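G-protein alpha subunit Galpha7 (Naegleria fowleri, PDB 6NE6) probably binds and hydrolyses GTP as the alpha subunit of a heterotrimeric G protein, relaying signals from cell-surface receptors. Local coordinates at residues Thr169-Pro174 and Asp321-Glu326; Phe301-Leu306 and Lys312-Gln317; Met29-Asn34 and Leu306-Leu311; Val243-Asn248 and Asp286-Lys291. All blocks are in the same frame, centred on the assembly; numbering follows the deposited sequence.

Contact 1: Thr169-Pro174 and Asp321-Glu326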
loop_
_atom_site.group_PDB
_atom_site.type_symbol
_atom_site.label_atom_id
_atom_site.label_comp_id
_atom_site.label_asym_id
_atom_site.label_seq_id
_atom_site.Cartn_x
_atom_site.Cartn_y
_atom_site.Cartn_z
ATOM N N THR A 169 -13.052 -12.034 16.630
ATOM C CA THR A 169 -13.366 -13.419 16.924
ATOM C C THR A 169 -13.746 -14.102 15.622
ATOM O O THR A 169 -14.499 -13.543 14.817
ATOM C CB THR A 169 -14.485 -13.522 17.969
ATOM O OG1 THR A 169 -13.988 -13.028 19.221
ATOM C CG2 THR A 169 -14.937 -14.973 18.170
ATOM N N PHE A 170 -13.194 -15.291 15.408
ATOM C CA PHE A 170 -13.474 -16.084 14.218
ATOM C C PHE A 170 -13.677 -17.523 14.645
ATOM O O PHE A 170 -12.841 -18.076 15.366
ATOM C CB PHE A 170 -12.327 -15.973 13.218
ATOM C CG PHE A 170 -12.490 -16.836 12.017
ATOM C CD1 PHE A 170 -13.386 -16.493 11.018
ATOM C CD2 PHE A 170 -11.741 -17.985 11.877
ATOM C CE1 PHE A 170 -13.531 -17.292 9.901
ATOM C CE2 PHE A 170 -11.886 -18.786 10.762
ATOM C CZ PHE A 170 -12.781 -18.435 9.778
ATOM N N LYS A 171 -14.781 -18.120 14.198
ATOM C CA LYS A 171 -15.200 -19.447 14.642
ATOM C C LYS A 171 -15.071 -19.589 16.159
ATOM O O LYS A 171 -14.518 -20.558 16.679
ATOM C CB LYS A 171 -14.418 -20.537 13.910
ATOM C CG LYS A 171 -14.679 -20.542 12.410
ATOM C CD LYS A 171 -14.022 -21.730 11.728
ATOM C CE LYS A 171 -14.264 -21.704 10.221
ATOM N NZ LYS A 171 -13.551 -22.812 9.519
ATOM N N ASN A 172 -15.582 -18.583 16.869
ATOM C CA ASN A 172 -15.634 -18.547 18.332
ATOM C C ASN A 172 -14.253 -18.584 18.987
ATOM O O ASN A 172 -14.131 -19.004 20.144
ATOM C CB ASN A 172 -16.514 -19.677 18.884
ATOM C CG ASN A 172 -17.914 -19.647 18.308
ATOM O OD1 ASN A 172 -18.366 -20.613 17.694
ATOM N ND2 ASN A 172 -18.604 -18.527 18.489
ATOM N N LEU A 173 -13.208 -18.146 18.282
ATOM C CA LEU A 173 -11.875 -18.075 18.866
ATOM C C LEU A 173 -11.273 -16.692 18.653
ATOM O O LEU A 173 -11.513 -16.053 17.613
ATOM C CB LEU A 173 -10.944 -19.142 18.276
ATOM C CG LEU A 173 -11.398 -20.554 18.650
ATOM C CD1 LEU A 173 -10.725 -21.590 17.775
ATOM C CD2 LEU A 173 -11.105 -20.790 20.120
ATOM N N PRO A 174 -10.497 -16.203 19.621
ATOM C CA PRO A 174 -9.970 -14.839 19.526
ATOM C C PRO A 174 -8.701 -14.748 18.701
ATOM O O PRO A 174 -7.785 -15.571 18.824
ATOM C CB PRO A 174 -9.696 -14.466 20.986
ATOM C CG PRO A 174 -9.396 -15.780 21.654
ATOM C CD PRO A 174 -10.293 -16.788 20.960
ATOM N N ASP A 321 -7.283 -21.684 7.842
ATOM C CA ASP A 321 -6.113 -22.543 7.757
ATOM C C ASP A 321 -5.285 -22.482 9.031
ATOM O O ASP A 321 -4.743 -23.504 9.471
ATOM C CB ASP A 321 -5.263 -22.163 6.554
ATOM C CG ASP A 321 -4.128 -23.127 6.350
ATOM O OD1 ASP A 321 -4.405 -24.313 6.080
ATOM O OD2 ASP A 321 -2.966 -22.716 6.498
ATOM N N ILE A 322 -5.169 -21.294 9.636
ATOM C CA ILE A 322 -4.472 -21.187 10.916
ATOM C C ILE A 322 -5.118 -22.110 11.939
ATOM O O ILE A 322 -4.434 -22.844 12.664
ATOM C CB ILE A 322 -4.465 -19.735 11.415
ATOM C CG1 ILE A 322 -3.512 -18.892 10.584
ATOM C CG2 ILE A 322 -4.053 -19.691 12.878
ATOM C CD1 ILE A 322 -3.666 -17.393 10.840
ATOM N N LEU A 323 -6.445 -22.088 12.005
ATOM C CA LEU A 323 -7.146 -22.939 12.961
ATOM C C LEU A 323 -6.921 -24.410 12.650
ATOM O O LEU A 323 -6.790 -25.231 13.566
ATOM C CB LEU A 323 -8.638 -22.617 12.969
ATOM C CG LEU A 323 -9.042 -21.302 13.643
ATOM C CD1 LEU A 323 -10.546 -21.175 13.700
ATOM C CD2 LEU A 323 -8.435 -21.235 15.045
ATOM N N SER A 324 -6.857 -24.760 11.365
ATOM C CA SER A 324 -6.695 -26.168 11.010
ATOM C C SER A 324 -5.322 -26.692 11.413
ATOM O O SER A 324 -5.180 -27.881 11.713
ATOM C CB SER A 324 -6.938 -26.375 9.512
ATOM O OG SER A 324 -5.819 -25.980 8.741
ATOM N N ALA A 325 -4.311 -25.824 11.450
ATOM C CA ALA A 325 -2.962 -26.195 11.862
ATOM C C ALA A 325 -2.766 -26.186 13.374
ATOM O O ALA A 325 -1.748 -26.700 13.846
ATOM C CB ALA A 325 -1.944 -25.252 11.217
ATOM N N GLU A 326 -3.715 -25.631 14.134
ATOM C CA GLU A 326 -3.548 -25.497 15.578
ATOM C C GLU A 326 -3.315 -26.850 16.245
ATOM O O GLU A 326 -2.468 -26.973 17.138
ATOM C CB GLU A 326 -4.775 -24.802 16.171
ATOM C CG GLU A 326 -4.742 -24.569 17.673
ATOM C CD GLU A 326 -5.877 -23.665 18.135
ATOM O OE1 GLU A 326 -6.027 -22.561 17.569
ATOM O OE2 GLU A 326 -6.629 -24.061 19.051
#
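Leu323 sets its two methyls against the hairpin that joins strands 163-170 and 173-180. CD2 reaches Leu173 CD1 at 3.6 Å, while CD1 settles between Phe170 and Lys171, 3.9 Å from Phe170 CD2 and equally far from Lys171 CB. The first torsion of Leu323, with CG anti to the carbonyl carbon (chi1 -73°), directs this fork at the hairpin. There the type I' turn from Phe170 to Leu173 is closed by backbone hydrogen bonds in both directions between those two residues. Phe170 has CG anti to the backbone N (chi1 176°), and its ring meets Leu323 CD1 obliquely. The extended Lys171 chain lays CG over one face of that ring, 3.7 Å above the plane. Phe175 backs both Phe170 and Leu323. Between the two segments no hydrogen bond or salt bridge forms, so methyl, methylene and ring contacts join them at the surface; the polar link to this helix is a weak hydrogen bond from Lys171 NZ to Ser320 OG, one residue before 321-326.

Contact 2: Phe301-Leu306 and Lys312-Gln317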
loop_
_atom_site.group_PDB
_atom_site.type_symbol
_atom_site.label_atom_id
_atom_site.label_comp_id
_atom_site.label_asym_id
_atom_site.label_seq_id
_atom_site.Cartn_x
_atom_site.Cartn_y
_atom_site.Cartn_z
ATOM N N PHE A 301 -1.312 -16.464 -1.302
ATOM C CA PHE A 301 -2.625 -15.963 -1.696
ATOM C C PHE A 301 -2.468 -14.694 -2.517
ATOM O O PHE A 301 -1.642 -13.834 -2.194
ATOM C CB PHE A 301 -3.533 -15.640 -0.481
ATOM C CG PHE A 301 -3.932 -16.837 0.336
ATOM C CD1 PHE A 301 -5.104 -17.527 0.059
ATOM C CD2 PHE A 301 -3.154 -17.255 1.404
ATOM C CE1 PHE A 301 -5.480 -18.633 0.824
ATOM C CE2 PHE A 301 -3.535 -18.355 2.174
ATOM C CZ PHE A 301 -4.682 -19.040 1.880
ATOM N N PHE A 302 -3.275 -14.569 -3.571
ATOM C CA PHE A 302 -3.414 -13.299 -4.267
ATOM C C PHE A 302 -4.528 -12.517 -3.597
ATOM O O PHE A 302 -5.543 -13.095 -3.203
ATOM C CB PHE A 302 -3.758 -13.511 -5.745
ATOM C CG PHE A 302 -2.702 -14.250 -6.516
ATOM C CD1 PHE A 302 -1.538 -13.603 -6.907
ATOM C CD2 PHE A 302 -2.873 -15.581 -6.847
ATOM C CE1 PHE A 302 -0.572 -14.265 -7.628
ATOM C CE2 PHE A 302 -1.898 -16.257 -7.565
ATOM C CZ PHE A 302 -0.746 -15.593 -7.951
ATOM N N VAL A 303 -4.367 -11.196 -3.499
ATOM C CA VAL A 303 -5.395 -10.384 -2.854
ATOM C C VAL A 303 -5.386 -8.973 -3.432
ATOM O O VAL A 303 -4.388 -8.503 -3.979
ATOM C CB VAL A 303 -5.204 -10.362 -1.316
ATOM C CG1 VAL A 303 -3.972 -9.586 -0.935
ATOM C CG2 VAL A 303 -6.447 -9.800 -0.623
ATOM N N THR A 304 -6.535 -8.307 -3.345
ATOM C CA THR A 304 -6.626 -6.876 -3.615
ATOM C C THR A 304 -7.178 -6.255 -2.342
ATOM O O THR A 304 -8.383 -6.317 -2.095
ATOM C CB THR A 304 -7.511 -6.581 -4.818
ATOM O OG1 THR A 304 -6.957 -7.221 -5.972
ATOM C CG2 THR A 304 -7.564 -5.071 -5.074
ATOM N N ALA A 305 -6.288 -5.687 -1.528
ATOM C CA ALA A 305 -6.700 -5.162 -0.231
ATOM C C ALA A 305 -7.726 -4.044 -0.365
ATOM O O ALA A 305 -8.561 -3.866 0.524
ATOM C CB ALA A 305 -5.477 -4.664 0.548
ATOM N N LEU A 306 -7.693 -3.288 -1.466
ATOM C CA LEU A 306 -8.677 -2.227 -1.655
ATOM C C LEU A 306 -10.069 -2.780 -1.933
ATOM O O LEU A 306 -11.053 -2.039 -1.828
ATOM C CB LEU A 306 -8.234 -1.296 -2.789
ATOM C CG LEU A 306 -7.010 -0.431 -2.493
ATOM C CD1 LEU A 306 -6.521 0.250 -3.771
ATOM C CD2 LEU A 306 -7.370 0.634 -1.451
ATOM N N LYS A 312 -11.791 -9.808 2.713
ATOM C CA LYS A 312 -12.512 -10.612 3.698
ATOM C C LYS A 312 -12.444 -12.093 3.358
ATOM O O LYS A 312 -12.203 -12.934 4.233
ATOM C CB LYS A 312 -13.965 -10.144 3.772
ATOM C CG LYS A 312 -14.421 -9.665 5.131
ATOM C CD LYS A 312 -15.726 -8.882 5.020
ATOM C CE LYS A 312 -16.820 -9.712 4.365
ATOM N NZ LYS A 312 -18.112 -8.967 4.257
ATOM N N GLU A 313 -12.664 -12.430 2.087
ATOM C CA GLU A 313 -12.664 -13.822 1.662
ATOM C C GLU A 313 -11.291 -14.453 1.858
ATOM O O GLU A 313 -11.175 -15.576 2.373
ATOM C CB GLU A 313 -13.108 -13.900 0.200
ATOM C CG GLU A 313 -13.089 -15.284 -0.413
ATOM C CD GLU A 313 -13.631 -15.270 -1.826
ATOM O OE1 GLU A 313 -14.662 -14.603 -2.054
ATOM O OE2 GLU A 313 -13.018 -15.903 -2.711
ATOM N N ARG A 314 -10.235 -13.744 1.453
ATOM C CA ARG A 314 -8.889 -14.284 1.602
ATOM C C ARG A 314 -8.501 -14.399 3.069
ATOM O O ARG A 314 -7.844 -15.368 3.469
ATOM C CB ARG A 314 -7.884 -13.408 0.853
ATOM C CG ARG A 314 -8.116 -13.332 -0.651
ATOM C CD ARG A 314 -7.673 -14.602 -1.392
ATOM N NE ARG A 314 -8.093 -14.520 -2.791
ATOM C CZ ARG A 314 -9.276 -14.938 -3.231
ATOM N NH1 ARG A 314 -10.128 -15.496 -2.387
ATOM N NH2 ARG A 314 -9.604 -14.812 -4.509
ATOM N N LEU A 315 -8.908 -13.430 3.896
ATOM C CA LEU A 315 -8.531 -13.497 5.305
ATOM C C LEU A 315 -9.262 -14.629 6.013
ATOM O O LEU A 315 -8.698 -15.257 6.917
ATOM C CB LEU A 315 -8.802 -12.159 5.994
ATOM C CG LEU A 315 -7.854 -11.052 5.512
ATOM C CD1 LEU A 315 -8.226 -9.705 6.115
ATOM C CD2 LEU A 315 -6.398 -11.385 5.802
ATOM N N GLU A 316 -10.500 -14.916 5.598
ATOM C CA GLU A 316 -11.221 -16.063 6.135
ATOM C C GLU A 316 -10.537 -17.370 5.752
ATOM O O GLU A 316 -10.495 -18.312 6.551
ATOM C CB GLU A 316 -12.671 -16.050 5.643
ATOM N N GLN A 317 -10.008 -17.455 4.527
ATOM C CA GLN A 317 -9.247 -18.639 4.148
ATOM C C GLN A 317 -8.012 -18.787 5.027
ATOM O O GLN A 317 -7.687 -19.892 5.491
ATOM C CB GLN A 317 -8.824 -18.562 2.685
ATOM C CG GLN A 317 -9.922 -18.663 1.659
ATOM C CD GLN A 317 -9.347 -18.501 0.266
ATOM O OE1 GLN A 317 -9.277 -17.395 -0.257
ATOM N NE2 GLN A 317 -8.883 -19.600 -0.316
#
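This is a strand-to-helix contact at the edge of the Ras-like, P-loop GTPase fold: the end of the outermost strand 297-302, with the loop after it, packs on the C-terminal helix 308-326 that follows directly in the chain. Apolar contact and one polar bond share the work. Arg314 carries most of it. Its chain bends at chi2 (-76°), bringing the aliphatic part past Val303, where CG lies 3.9 Å from Val303 CG2, and turning the guanidinium back toward the strand. There Arg314 NE donates to Phe302 O at 3.0 Å. The oxygen lies in the guanidinium plane and the donor nearly on the C=O axis, although the N-H...O angle is a bent 132°. On the far side of the group, NH1 is gripped twice from the arginine's own helix, by a salt bridge to Glu313 OE2 and a hydrogen bond to Gln317 OE1, so three bonds fix the guanidinium's rotation. Phe301 lies beside the arginine, its CD1 4.2 Å from Arg314 CD, and its buried ring also touches Tyr244 and Ile318. Val303, besides meeting Arg314, rests on Asn310 and Leu311. The Gln317 amide stands almost perpendicular to the Phe301 ring, with planes 83° apart, and brings NE2 to the ring edge, 3.7 Å from Phe301 CE1.

Contact 3: Met29-Asn34 and Leu306-Leu311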
loop_
_atom_site.group_PDB
_atom_site.type_symbol
_atom_site.label_atom_id
_atom_site.label_comp_id
_atom_site.label_asym_id
_atom_site.label_seq_id
_atom_site.Cartn_x
_atom_site.Cartn_y
_atom_site.Cartn_z
ATOM N N MET A 29 -9.414 -4.082 7.759
ATOM C CA MET A 29 -9.814 -4.911 8.894
ATOM C C MET A 29 -10.511 -4.075 9.958
ATOM O O MET A 29 -11.502 -4.519 10.557
ATOM C CB MET A 29 -8.598 -5.629 9.487
ATOM C CG MET A 29 -8.211 -6.916 8.750
ATOM S SD MET A 29 -9.391 -8.254 9.005
ATOM C CE MET A 29 -8.880 -8.845 10.619
ATOM N N ARG A 30 -10.014 -2.858 10.207
ATOM C CA ARG A 30 -10.719 -1.946 11.109
ATOM C C ARG A 30 -12.162 -1.751 10.661
ATOM O O ARG A 30 -13.090 -1.769 11.486
ATOM C CB ARG A 30 -10.002 -0.591 11.179
ATOM C CG ARG A 30 -8.711 -0.605 11.991
ATOM C CD ARG A 30 -8.194 0.823 12.253
ATOM N NE ARG A 30 -9.230 1.676 12.842
ATOM C CZ ARG A 30 -9.071 2.971 13.122
ATOM N NH1 ARG A 30 -7.909 3.577 12.893
ATOM N NH2 ARG A 30 -10.074 3.663 13.634
ATOM N N LEU A 31 -12.374 -1.546 9.355
ATOM C CA LEU A 31 -13.724 -1.302 8.862
ATOM C C LEU A 31 -14.572 -2.562 8.956
ATOM O O LEU A 31 -15.743 -2.494 9.352
ATOM C CB LEU A 31 -13.676 -0.780 7.421
ATOM C CG LEU A 31 -12.934 0.555 7.268
ATOM C CD1 LEU A 31 -12.905 1.027 5.813
ATOM C CD2 LEU A 31 -13.574 1.622 8.159
ATOM N N ILE A 32 -13.984 -3.722 8.648
ATOM C CA ILE A 32 -14.739 -4.971 8.687
ATOM C C ILE A 32 -15.267 -5.241 10.086
ATOM O O ILE A 32 -16.375 -5.777 10.252
ATOM C CB ILE A 32 -13.857 -6.122 8.168
ATOM C CG1 ILE A 32 -13.639 -5.974 6.656
ATOM C CG2 ILE A 32 -14.496 -7.477 8.456
ATOM C CD1 ILE A 32 -12.490 -6.834 6.142
ATOM N N TYR A 33 -14.520 -4.837 11.114
ATOM C CA TYR A 33 -14.870 -5.123 12.499
ATOM C C TYR A 33 -15.353 -3.881 13.242
ATOM O O TYR A 33 -15.181 -3.766 14.456
ATOM C CB TYR A 33 -13.686 -5.794 13.197
ATOM C CG TYR A 33 -13.539 -7.205 12.678
ATOM C CD1 TYR A 33 -12.543 -7.541 11.773
ATOM C CD2 TYR A 33 -14.459 -8.185 13.037
ATOM C CE1 TYR A 33 -12.441 -8.828 11.272
ATOM C CE2 TYR A 33 -14.364 -9.469 12.543
ATOM C CZ TYR A 33 -13.351 -9.785 11.664
ATOM O OH TYR A 33 -13.255 -11.062 11.176
ATOM N N ASN A 34 -15.992 -2.954 12.524
ATOM C CA ASN A 34 -16.757 -1.873 13.155
ATOM C C ASN A 34 -15.873 -0.994 14.023
ATOM O O ASN A 34 -16.292 -0.503 15.078
ATOM C CB ASN A 34 -17.920 -2.427 13.974
ATOM C CG ASN A 34 -18.871 -3.234 13.136
ATOM O OD1 ASN A 34 -19.191 -2.854 12.011
ATOM N ND2 ASN A 34 -19.314 -4.367 13.667
ATOM N N LEU A 306 -7.693 -3.288 -1.466
ATOM C CA LEU A 306 -8.677 -2.227 -1.655
ATOM C C LEU A 306 -10.069 -2.780 -1.933
ATOM O O LEU A 306 -11.053 -2.039 -1.828
ATOM C CB LEU A 306 -8.234 -1.296 -2.789
ATOM C CG LEU A 306 -7.010 -0.431 -2.493
ATOM C CD1 LEU A 306 -6.521 0.250 -3.771
ATOM C CD2 LEU A 306 -7.370 0.634 -1.451
ATOM N N ASP A 307 -10.174 -4.063 -2.272
ATOM C CA ASP A 307 -11.467 -4.723 -2.473
ATOM C C ASP A 307 -11.854 -5.394 -1.160
ATOM O O ASP A 307 -11.396 -6.501 -0.858
ATOM C CB ASP A 307 -11.377 -5.735 -3.615
ATOM C CG ASP A 307 -12.708 -6.443 -3.892
ATOM O OD1 ASP A 307 -13.585 -6.481 -3.010
ATOM O OD2 ASP A 307 -12.870 -6.975 -5.006
ATOM N N LYS A 308 -12.720 -4.734 -0.387
ATOM C CA LYS A 308 -12.980 -5.217 0.967
ATOM C C LYS A 308 -13.585 -6.617 0.950
ATOM O O LYS A 308 -13.223 -7.462 1.776
ATOM C CB LYS A 308 -13.883 -4.237 1.717
ATOM C CG LYS A 308 -14.260 -4.706 3.117
ATOM C CD LYS A 308 -15.422 -3.897 3.665
ATOM C CE LYS A 308 -14.954 -2.566 4.207
ATOM N NZ LYS A 308 -14.825 -1.522 3.154
ATOM N N ALA A 309 -14.482 -6.898 -0.008
ATOM C CA ALA A 309 -15.087 -8.226 -0.083
ATOM C C ALA A 309 -14.054 -9.295 -0.420
ATOM O O ALA A 309 -14.103 -10.400 0.131
ATOM C CB ALA A 309 -16.223 -8.241 -1.108
ATOM N N ASN A 310 -13.121 -8.992 -1.329
ATOM C CA ASN A 310 -12.071 -9.953 -1.664
ATOM C C ASN A 310 -11.135 -10.166 -0.486
ATOM O O ASN A 310 -10.733 -11.300 -0.203
ATOM C CB ASN A 310 -11.281 -9.477 -2.890
ATOM C CG ASN A 310 -10.148 -10.437 -3.287
ATOM O OD1 ASN A 310 -8.958 -10.093 -3.217
ATOM N ND2 ASN A 310 -10.514 -11.635 -3.721
ATOM N N LEU A 311 -10.774 -9.083 0.204
ATOM C CA LEU A 311 -9.870 -9.208 1.341
ATOM C C LEU A 311 -10.507 -10.049 2.437
ATOM O O LEU A 311 -9.850 -10.910 3.029
ATOM C CB LEU A 311 -9.490 -7.830 1.863
ATOM C CG LEU A 311 -8.535 -7.817 3.057
ATOM C CD1 LEU A 311 -7.209 -8.512 2.739
ATOM C CD2 LEU A 311 -8.301 -6.399 3.508
#
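A lysine supplies the close contacts from one side here: the carbon chain of Lys308, rather than its charge, meets Leu31 and Ile32 near the end of helix 22-32. Lys308 starts with CG anti to the backbone N (chi1 177°) and then bends at chi3 and chi4, so the chain first runs alongside Ile32 and afterwards swings across Leu31. In the first part CG lies 3.8 Å from Ile32 CG1, the two side chains sliding past each other in opposite directions. In the second, CE comes to 3.9 Å from Leu31 CB, crossing that side chain at about a right angle. The bends also bring NZ to Gln28 OE1. Leu311 is covered from farther off. Both backbones are tied off close by. Asp307 is the N-cap of helix 308-326, its OD1 accepting from Asn310 N at 3.1 Å from well above the carboxylate plane. Helix 22-32, which follows the apparent P-loop, ends in a Schellman motif with Asn34 at positive phi. Between the two segments there is no hydrogen bond, and the lysine divides its labour: its methylenes shield Leu31 and Ile32, while the charged end makes a weak hydrogen bond to Gln28.

Contact 4: Val243-Asn248 and Asp286-Lys291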
loop_
_atom_site.group_PDB
_atom_site.type_symbol
_atom_site.label_atom_id
_atom_site.label_comp_id
_atom_site.label_asym_id
_atom_site.label_seq_id
_atom_site.Cartn_x
_atom_site.Cartn_y
_atom_site.Cartn_z
ATOM N N VAL A 243 3.769 -18.850 8.370
ATOM C CA VAL A 243 4.077 -17.740 7.469
ATOM C C VAL A 243 3.288 -17.898 6.175
ATOM O O VAL A 243 3.388 -18.931 5.504
ATOM C CB VAL A 243 5.589 -17.651 7.179
ATOM C CG1 VAL A 243 5.893 -16.425 6.360
ATOM C CG2 VAL A 243 6.376 -17.621 8.497
ATOM N N TYR A 244 2.523 -16.859 5.820
ATOM C CA TYR A 244 1.779 -16.784 4.575
ATOM C C TYR A 244 2.347 -15.674 3.702
ATOM O O TYR A 244 2.759 -14.627 4.209
ATOM C CB TYR A 244 0.301 -16.495 4.845
ATOM C CG TYR A 244 -0.387 -17.568 5.640
ATOM C CD1 TYR A 244 -1.051 -18.610 4.997
ATOM C CD2 TYR A 244 -0.384 -17.548 7.028
ATOM C CE1 TYR A 244 -1.683 -19.601 5.714
ATOM C CE2 TYR A 244 -1.013 -18.548 7.753
ATOM C CZ TYR A 244 -1.654 -19.571 7.092
ATOM O OH TYR A 244 -2.288 -20.556 7.825
ATOM N N LEU A 245 2.373 -15.899 2.390
ATOM C CA LEU A 245 2.750 -14.863 1.434
ATOM C C LEU A 245 1.479 -14.319 0.795
ATOM O O LEU A 245 0.689 -15.089 0.235
ATOM C CB LEU A 245 3.693 -15.415 0.359
ATOM C CG LEU A 245 4.085 -14.391 -0.722
ATOM C CD1 LEU A 245 4.870 -13.206 -0.124
ATOM C CD2 LEU A 245 4.872 -15.071 -1.841
ATOM N N LEU A 246 1.276 -13.003 0.890
ATOM C CA LEU A 246 0.128 -12.335 0.280
ATOM C C LEU A 246 0.639 -11.461 -0.861
ATOM O O LEU A 246 1.378 -10.500 -0.624
ATOM C CB LEU A 246 -0.616 -11.494 1.309
ATOM C CG LEU A 246 -1.711 -12.183 2.111
ATOM C CD1 LEU A 246 -1.143 -13.333 2.950
ATOM C CD2 LEU A 246 -2.386 -11.134 2.988
ATOM N N LEU A 247 0.252 -11.794 -2.087
ATOM C CA LEU A 247 0.636 -10.998 -3.253
ATOM C C LEU A 247 -0.518 -10.034 -3.490
ATOM O O LEU A 247 -1.573 -10.424 -3.995
ATOM C CB LEU A 247 0.939 -11.895 -4.454
ATOM C CG LEU A 247 2.158 -12.807 -4.218
ATOM C CD1 LEU A 247 2.345 -13.854 -5.332
ATOM C CD2 LEU A 247 3.425 -11.990 -4.052
ATOM N N ASN A 248 -0.317 -8.780 -3.084
ATOM C CA ASN A 248 -1.349 -7.772 -2.954
ATOM C C ASN A 248 -1.400 -6.899 -4.208
ATOM O O ASN A 248 -0.565 -7.008 -5.114
ATOM C CB ASN A 248 -1.075 -6.940 -1.689
ATOM C CG ASN A 248 -2.189 -5.971 -1.354
ATOM O OD1 ASN A 248 -3.367 -6.229 -1.607
ATOM N ND2 ASN A 248 -1.812 -4.837 -0.779
ATOM N N ASP A 286 5.547 -18.149 -8.817
ATOM C CA ASP A 286 6.588 -19.169 -8.881
ATOM C C ASP A 286 7.949 -18.597 -8.503
ATOM O O ASP A 286 8.758 -19.287 -7.874
ATOM C CB ASP A 286 6.651 -19.802 -10.275
ATOM C CG ASP A 286 5.474 -20.710 -10.555
ATOM O OD1 ASP A 286 4.796 -21.112 -9.585
ATOM O OD2 ASP A 286 5.242 -21.029 -11.742
ATOM N N MET A 287 8.229 -17.347 -8.887
ATOM C CA MET A 287 9.499 -16.748 -8.493
ATOM C C MET A 287 9.591 -16.620 -6.979
ATOM O O MET A 287 10.645 -16.885 -6.385
ATOM C CB MET A 287 9.684 -15.379 -9.155
ATOM C CG MET A 287 9.994 -15.420 -10.641
ATOM S SD MET A 287 10.629 -13.812 -11.193
ATOM C CE MET A 287 9.144 -12.802 -11.114
ATOM N N TYR A 288 8.497 -16.223 -6.332
ATOM C CA TYR A 288 8.514 -16.137 -4.876
ATOM C C TYR A 288 8.672 -17.513 -4.240
ATOM O O TYR A 288 9.460 -17.682 -3.303
ATOM C CB TYR A 288 7.248 -15.437 -4.372
ATOM C CG TYR A 288 7.417 -13.922 -4.326
ATOM C CD1 TYR A 288 8.098 -13.325 -3.273
ATOM C CD2 TYR A 288 6.912 -13.101 -5.345
ATOM C CE1 TYR A 288 8.276 -11.956 -3.225
ATOM C CE2 TYR A 288 7.085 -11.731 -5.297
ATOM C CZ TYR A 288 7.761 -11.170 -4.233
ATOM O OH TYR A 288 7.950 -9.816 -4.173
ATOM N N LYS A 289 7.954 -18.518 -4.745
ATOM C CA LYS A 289 8.100 -19.841 -4.148
ATOM C C LYS A 289 9.506 -20.391 -4.350
ATOM O O LYS A 289 10.019 -21.111 -3.481
ATOM C CB LYS A 289 7.049 -20.803 -4.704
ATOM C CG LYS A 289 5.631 -20.441 -4.243
ATOM C CD LYS A 289 4.559 -21.267 -4.931
ATOM C CE LYS A 289 4.549 -22.699 -4.428
ATOM N NZ LYS A 289 3.457 -23.487 -5.064
ATOM N N GLU A 290 10.158 -20.033 -5.463
ATOM C CA GLU A 290 11.524 -20.491 -5.699
ATOM C C GLU A 290 12.475 -19.946 -4.640
ATOM O O GLU A 290 13.426 -20.634 -4.241
ATOM C CB GLU A 290 11.963 -20.085 -7.109
ATOM C CG GLU A 290 13.259 -20.743 -7.604
ATOM C CD GLU A 290 14.523 -20.116 -7.031
ATOM O OE1 GLU A 290 14.528 -18.893 -6.745
ATOM O OE2 GLU A 290 15.519 -20.855 -6.865
ATOM N N LYS A 291 12.215 -18.729 -4.153
ATOM C CA LYS A 291 13.008 -18.143 -3.079
ATOM C C LYS A 291 12.854 -18.896 -1.773
ATOM O O LYS A 291 13.744 -18.818 -0.915
ATOM C CB LYS A 291 12.602 -16.679 -2.871
ATOM C CG LYS A 291 13.066 -15.747 -3.976
ATOM C CD LYS A 291 14.583 -15.777 -4.047
ATOM C CE LYS A 291 15.148 -14.602 -4.793
ATOM N NZ LYS A 291 16.640 -14.632 -4.735
#
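Tyr288, Leu245 and Leu247 account for nearly all the surface buried here, the tyrosine for the largest share. Tyr288 projects from helix 277-291 toward strand 242-248, and the two leucines, two residues apart on one side of that strand, receive different parts of it. Leu245 touches its root: CD2 lies 3.5 Å from Tyr288 CB and 3.7 Å from Tyr288 CG, the side chains crossing at about a right angle. With CG anti to the backbone N (chi1 178°), Leu245 reaches out to the base of the ring, which its methyl meets obliquely. Leu247 has the other common first torsion, CG anti to the carbonyl carbon (chi1 -64°), and brings CD2 over a ring face. That methyl sits 4.2 Å from the centroid of the Tyr288 ring and 27° off its normal, a CH-pi contact, with Tyr288 CE2 at 3.9 Å. All three residues are buried, and their mutual contact is wholly apolar. Cys204 of strand 199-205 and Ser225 and Leu226 of helix 221-235 also touch Tyr288, so the tyrosine, rooted in its own helix, lies against both the sheet and helix 221-235. On the sheet's other side, Tyr244 and Leu246 of the same strand face helix 308-326.

In the fold
Contact 4 is the buried one, contact 2 is partly buried, and contacts 1 and 3 lie at the surface. Helix 308-326 serves three of them in succession: contact 3 at its start, contact 2 in the middle and contact 1 at its end. Contact 4 holds helix 277-291 against the opposite side of the sheet, and is joined to contact 2 by strand pairing, with Phe301 bonded through its backbone to Leu245 and Leu247. Tyr244 OH reaches Asp321, linking contacts 4 and 1. The chemistry differs accordingly: methyls on a tyrosine in contact 4, a leucine fork against a hairpin's leucine, phenylalanine and lysine in contact 1, lysine methylenes over leucine and isoleucine in contact 3, and in contact 2 alone a hydrogen bond between the segments.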